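Local coordinates for conjugal transfer protein TRWB (Escherichia coli, PDB 1E9R), which probably couples the DNA-processing complex to the secretion channel in bacterial conjugation, acting as a hexameric, ring-helicase-like P-loop NTPase that moves DNA, at residues 256-270 and 289-301. Sequence-based numbering, arbitrary orientation.
Sequences RPLISAWVDVVCTSI and ASLEKLASLADAL
Asp264 OD1 takes the backbone N-H of Ser296 on its syn lone pair at 2.8 Å, just before helix 297-301 begins, while OD2 faces Ser296 OG and is hydrogen-bonded by Ser133 of helix 126-134. One turn earlier on the helix, Ser260 OG accepts the amide N-H of Glu292 almost straight (2.8 Å from N, 166°). The same hydroxyl donates to Arg256 O, acting as acceptor and donor at once. Arg256 reaches the loop on an extended chain, its CG anti to the backbone N (chi1 -165°), and donates from NE to Ser290 O at 2.8 Å, from above the carbonyl plane. Glu292 CG lies over one guanidinium face, whereas its OE2 forms a salt bridge with Lys217. Were Arg256 cut back to an alanine, Ser290 O would probably lose this donor and the flank of Glu292 its cover. Between the polar points, Val263 CG1 meets Leu294 CD1 at 3.6 Å, and Leu291 spreads its methyls to Ile259 CG2 and Val263 CG2. Farther along, Cys267 CB rests on Ala300 CB (3.7 Å). The axes of helix segments 256-269 and 297-301 come within 8.4 Å, their directions 41° apart. A water donates to both Cys267 O and Ser296 O. Side chains of helix 252-269 thus grip main-chain N-H and C=O groups of the loop after strand 281-285, a hold that probably depends more on the loop's backbone course than on its side chains.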
loop_
_atom_site.group_PDB
_atom_site.type_symbol
_atom_site.label_atom_id
_atom_site.label_comp_id
_atom_site.label_asym_id
_atom_site.label_seq_id
_atom_site.Cartn_x
_atom_site.Cartn_y
_atom_site.Cartn_z
ATOM N N ARG B 256 30.107 -4.411 -6.524
ATOM C CA ARG B 256 28.765 -4.936 -6.785
ATOM C C ARG B 256 28.318 -4.830 -8.256
ATOM O O ARG B 256 27.902 -5.822 -8.862
ATOM C CB ARG B 256 27.760 -4.235 -5.868
ATOM C CG ARG B 256 26.421 -4.906 -5.775
ATOM C CD ARG B 256 25.573 -4.212 -4.737
ATOM N NE ARG B 256 24.315 -4.916 -4.492
ATOM C CZ ARG B 256 23.103 -4.433 -4.778
ATOM N NH1 ARG B 256 22.977 -3.227 -5.331
ATOM N NH2 ARG B 256 22.014 -5.158 -4.511
ATOM N N PRO B 257 28.390 -3.630 -8.857
ATOM C CA PRO B 257 27.961 -3.567 -10.260
ATOM C C PRO B 257 28.806 -4.359 -11.275
ATOM O O PRO B 257 28.267 -4.907 -12.239
ATOM C CB PRO B 257 27.930 -2.058 -10.550
ATOM C CG PRO B 257 28.839 -1.479 -9.548
ATOM C CD PRO B 257 28.567 -2.278 -8.307
ATOM N N LEU B 258 30.122 -4.424 -11.060
ATOM C CA LEU B 258 31.018 -5.162 -11.959
ATOM C C LEU B 258 30.746 -6.657 -11.875
ATOM O O LEU B 258 30.581 -7.317 -12.897
ATOM C CB LEU B 258 32.492 -4.922 -11.605
ATOM C CG LEU B 258 33.459 -4.876 -12.805
ATOM C CD1 LEU B 258 34.870 -5.199 -12.343
ATOM C CD2 LEU B 258 33.024 -5.851 -13.883
ATOM N N ILE B 259 30.713 -7.180 -10.648
ATOM C CA ILE B 259 30.454 -8.596 -10.412
ATOM C C ILE B 259 29.068 -8.930 -10.971
ATOM O O ILE B 259 28.896 -9.937 -11.668
ATOM C CB ILE B 259 30.533 -8.925 -8.899
ATOM C CG1 ILE B 259 31.951 -8.663 -8.382
ATOM C CG2 ILE B 259 30.201 -10.380 -8.656
ATOM C CD1 ILE B 259 32.033 -8.487 -6.859
ATOM N N SER B 260 28.085 -8.078 -10.684
ATOM C CA SER B 260 26.737 -8.283 -11.212
ATOM C C SER B 260 26.814 -8.322 -12.740
ATOM O O SER B 260 26.139 -9.115 -13.382
ATOM C CB SER B 260 25.795 -7.150 -10.783
ATOM O OG SER B 260 25.633 -7.130 -9.380
ATOM N N ALA B 261 27.633 -7.463 -13.325
ATOM C CA ALA B 261 27.767 -7.454 -14.769
ATOM C C ALA B 261 28.277 -8.801 -15.268
ATOM O O ALA B 261 27.749 -9.363 -16.230
ATOM C CB ALA B 261 28.726 -6.352 -15.198
ATOM N N TRP B 262 29.311 -9.323 -14.619
ATOM C CA TRP B 262 29.871 -10.591 -15.049
ATOM C C TRP B 262 28.858 -11.713 -14.945
ATOM O O TRP B 262 28.644 -12.462 -15.909
ATOM C CB TRP B 262 31.134 -10.935 -14.245
ATOM C CG TRP B 262 32.337 -10.104 -14.639
ATOM C CD1 TRP B 262 32.622 -9.609 -15.883
ATOM C CD2 TRP B 262 33.406 -9.682 -13.785
ATOM N NE1 TRP B 262 33.798 -8.904 -15.852
ATOM C CE2 TRP B 262 34.301 -8.930 -14.578
ATOM C CE3 TRP B 262 33.694 -9.862 -12.427
ATOM C CZ2 TRP B 262 35.470 -8.355 -14.054
ATOM C CZ3 TRP B 262 34.861 -9.289 -11.903
ATOM C CH2 TRP B 262 35.731 -8.544 -12.719
ATOM N N VAL B 263 28.226 -11.832 -13.783
ATOM C CA VAL B 263 27.226 -12.872 -13.598
ATOM C C VAL B 263 26.160 -12.810 -14.701
ATOM O O VAL B 263 25.765 -13.835 -15.256
ATOM C CB VAL B 263 26.544 -12.747 -12.229
ATOM C CG1 VAL B 263 25.389 -13.730 -12.131
ATOM C CG2 VAL B 263 27.557 -12.997 -11.126
ATOM N N ASP B 264 25.709 -11.602 -15.026
ATOM C CA ASP B 264 24.693 -11.430 -16.053
ATOM C C ASP B 264 25.242 -11.770 -17.433
ATOM O O ASP B 264 24.524 -12.311 -18.272
ATOM C CB ASP B 264 24.151 -9.998 -16.047
ATOM C CG ASP B 264 22.851 -9.877 -16.802
ATOM O OD1 ASP B 264 21.821 -10.282 -16.225
ATOM O OD2 ASP B 264 22.854 -9.407 -17.958
ATOM N N VAL B 265 26.511 -11.451 -17.675
ATOM C CA VAL B 265 27.111 -11.773 -18.960
ATOM C C VAL B 265 27.029 -13.279 -19.138
ATOM O O VAL B 265 26.697 -13.760 -20.217
ATOM C CB VAL B 265 28.588 -11.354 -19.036
ATOM C CG1 VAL B 265 29.222 -11.920 -20.309
ATOM C CG2 VAL B 265 28.696 -9.839 -19.024
ATOM N N VAL B 266 27.329 -14.024 -18.076
ATOM C CA VAL B 266 27.267 -15.480 -18.148
ATOM C C VAL B 266 25.845 -15.943 -18.445
ATOM O O VAL B 266 25.634 -16.779 -19.317
ATOM C CB VAL B 266 27.740 -16.150 -16.833
ATOM C CG1 VAL B 266 27.452 -17.652 -16.876
ATOM C CG2 VAL B 266 29.224 -15.923 -16.643
ATOM N N CYS B 267 24.872 -15.387 -17.733
ATOM C CA CYS B 267 23.485 -15.759 -17.932
ATOM C C CYS B 267 22.934 -15.513 -19.338
ATOM O O CYS B 267 22.168 -16.327 -19.844
ATOM C CB CYS B 267 22.618 -15.053 -16.901
ATOM S SG CYS B 267 22.958 -15.574 -15.188
ATOM N N THR B 268 23.315 -14.411 -19.980
ATOM C CA THR B 268 22.809 -14.124 -21.326
ATOM C C THR B 268 23.536 -14.927 -22.373
ATOM O O THR B 268 22.943 -15.397 -23.342
ATOM C CB THR B 268 23.014 -12.670 -21.769
ATOM O OG1 THR B 268 22.962 -11.804 -20.642
ATOM C CG2 THR B 268 21.933 -12.274 -22.749
ATOM N N SER B 269 24.841 -15.046 -22.182
ATOM C CA SER B 269 25.693 -15.737 -23.131
ATOM C C SER B 269 25.411 -17.216 -23.355
ATOM O O SER B 269 25.482 -17.679 -24.491
ATOM C CB SER B 269 27.158 -15.525 -22.747
ATOM O OG SER B 269 27.503 -14.158 -22.900
ATOM N N ILE B 270 25.086 -17.960 -22.298
ATOM C CA ILE B 270 24.813 -19.385 -22.468
ATOM C C ILE B 270 23.641 -19.624 -23.417
ATOM O O ILE B 270 23.557 -20.668 -24.055
ATOM C CB ILE B 270 24.484 -20.066 -21.147
ATOM C CG1 ILE B 270 23.196 -19.473 -20.591
ATOM C CG2 ILE B 270 25.646 -19.918 -20.169
ATOM C CD1 ILE B 270 22.549 -20.328 -19.549
ATOM N N ALA B 289 21.011 -12.168 -3.184
ATOM C CA ALA B 289 20.573 -10.805 -2.883
ATOM C C ALA B 289 21.688 -9.753 -2.716
ATOM O O ALA B 289 21.400 -8.590 -2.445
ATOM C CB ALA B 289 19.676 -10.816 -1.645
ATOM N N SER B 290 22.947 -10.155 -2.878
ATOM C CA SER B 290 24.080 -9.233 -2.768
ATOM C C SER B 290 24.419 -8.639 -4.115
ATOM O O SER B 290 25.114 -7.624 -4.197
ATOM C CB SER B 290 25.321 -9.934 -2.225
ATOM O OG SER B 290 25.222 -10.068 -0.824
ATOM N N LEU B 291 23.947 -9.293 -5.169
ATOM C CA LEU B 291 24.175 -8.817 -6.518
ATOM C C LEU B 291 23.069 -7.815 -6.827
ATOM O O LEU B 291 22.139 -7.668 -6.041
ATOM C CB LEU B 291 24.109 -9.983 -7.508
ATOM C CG LEU B 291 25.144 -11.110 -7.380
ATOM C CD1 LEU B 291 24.885 -12.150 -8.442
ATOM C CD2 LEU B 291 26.543 -10.563 -7.533
ATOM N N GLU B 292 23.172 -7.109 -7.947
ATOM C CA GLU B 292 22.121 -6.163 -8.309
ATOM C C GLU B 292 20.951 -6.949 -8.902
ATOM O O GLU B 292 21.006 -8.185 -9.011
ATOM C CB GLU B 292 22.625 -5.134 -9.338
ATOM C CG GLU B 292 23.742 -4.229 -8.834
ATOM C CD GLU B 292 23.551 -2.758 -9.214
ATOM O OE1 GLU B 292 22.442 -2.383 -9.657
ATOM O OE2 GLU B 292 24.511 -1.970 -9.055
ATOM N N LYS B 293 19.887 -6.243 -9.276
ATOM C CA LYS B 293 18.740 -6.898 -9.879
ATOM C C LYS B 293 19.153 -7.289 -11.299
ATOM O O LYS B 293 19.098 -6.469 -12.217
ATOM C CB LYS B 293 17.560 -5.935 -9.901
ATOM C CG LYS B 293 16.310 -6.494 -10.529
ATOM C CD LYS B 293 15.149 -5.547 -10.344
ATOM C CE LYS B 293 13.885 -6.102 -10.975
ATOM N NZ LYS B 293 12.708 -5.273 -10.588
ATOM N N LEU B 294 19.581 -8.538 -11.471
ATOM C CA LEU B 294 20.034 -9.030 -12.772
ATOM C C LEU B 294 18.940 -9.098 -13.830
ATOM O O LEU B 294 17.821 -9.520 -13.561
ATOM C CB LEU B 294 20.693 -10.401 -12.608
ATOM C CG LEU B 294 21.796 -10.430 -11.550
ATOM C CD1 LEU B 294 22.414 -11.811 -11.501
ATOM C CD2 LEU B 294 22.857 -9.397 -11.873
ATOM N N ALA B 295 19.284 -8.688 -15.043
ATOM C CA ALA B 295 18.340 -8.673 -16.143
ATOM C C ALA B 295 18.137 -10.021 -16.823
ATOM O O ALA B 295 17.060 -10.285 -17.366
ATOM C CB ALA B 295 18.785 -7.643 -17.173
ATOM N N SER B 296 19.151 -10.883 -16.785
ATOM C CA SER B 296 19.073 -12.172 -17.472
ATOM C C SER B 296 19.037 -13.410 -16.611
ATOM O O SER B 296 18.870 -14.505 -17.133
ATOM C CB SER B 296 20.250 -12.304 -18.437
ATOM O OG SER B 296 20.446 -11.092 -19.139
ATOM N N LEU B 297 19.211 -13.260 -15.307
ATOM C CA LEU B 297 19.192 -14.424 -14.425
ATOM C C LEU B 297 17.925 -15.261 -14.620
ATOM O O LEU B 297 18.001 -16.478 -14.771
ATOM C CB LEU B 297 19.270 -13.990 -12.964
ATOM C CG LEU B 297 19.977 -14.928 -11.986
ATOM C CD1 LEU B 297 19.422 -14.679 -10.599
ATOM C CD2 LEU B 297 19.793 -16.384 -12.384
ATOM N N ALA B 298 16.767 -14.601 -14.620
ATOM C CA ALA B 298 15.479 -15.277 -14.770
ATOM C C ALA B 298 15.381 -16.149 -16.007
ATOM O O ALA B 298 14.954 -17.298 -15.930
ATOM C CB ALA B 298 14.358 -14.258 -14.774
ATOM N N ASP B 299 15.758 -15.609 -17.157
ATOM C CA ASP B 299 15.694 -16.389 -18.381
ATOM C C ASP B 299 16.691 -17.546 -18.351
ATOM O O ASP B 299 16.424 -18.626 -18.875
ATOM C CB ASP B 299 15.970 -15.502 -19.591
ATOM C CG ASP B 299 14.953 -14.400 -19.738
ATOM O OD1 ASP B 299 13.741 -14.709 -19.739
ATOM O OD2 ASP B 299 15.371 -13.225 -19.857
ATOM N N ALA B 300 17.839 -17.322 -17.727
ATOM C CA ALA B 300 18.852 -18.355 -17.656
ATOM C C ALA B 300 18.371 -19.518 -16.812
ATOM O O ALA B 300 18.695 -20.662 -17.108
ATOM C CB ALA B 300 20.151 -17.787 -17.087
ATOM N N LEU B 301 17.602 -19.233 -15.763
ATOM C CA LEU B 301 17.089 -20.282 -14.876
ATOM C C LEU B 301 15.963 -21.063 -15.523
ATOM O O LEU B 301 15.713 -22.214 -15.187
ATOM C CB LEU B 301 16.565 -19.667 -13.588
ATOM C CG LEU B 301 17.642 -19.092 -12.678
ATOM C CD1 LEU B 301 17.019 -18.271 -11.559
ATOM C CD2 LEU B 301 18.460 -20.239 -12.122
HETATM O O HOH W 1 19.505 -15.110 -19.946
#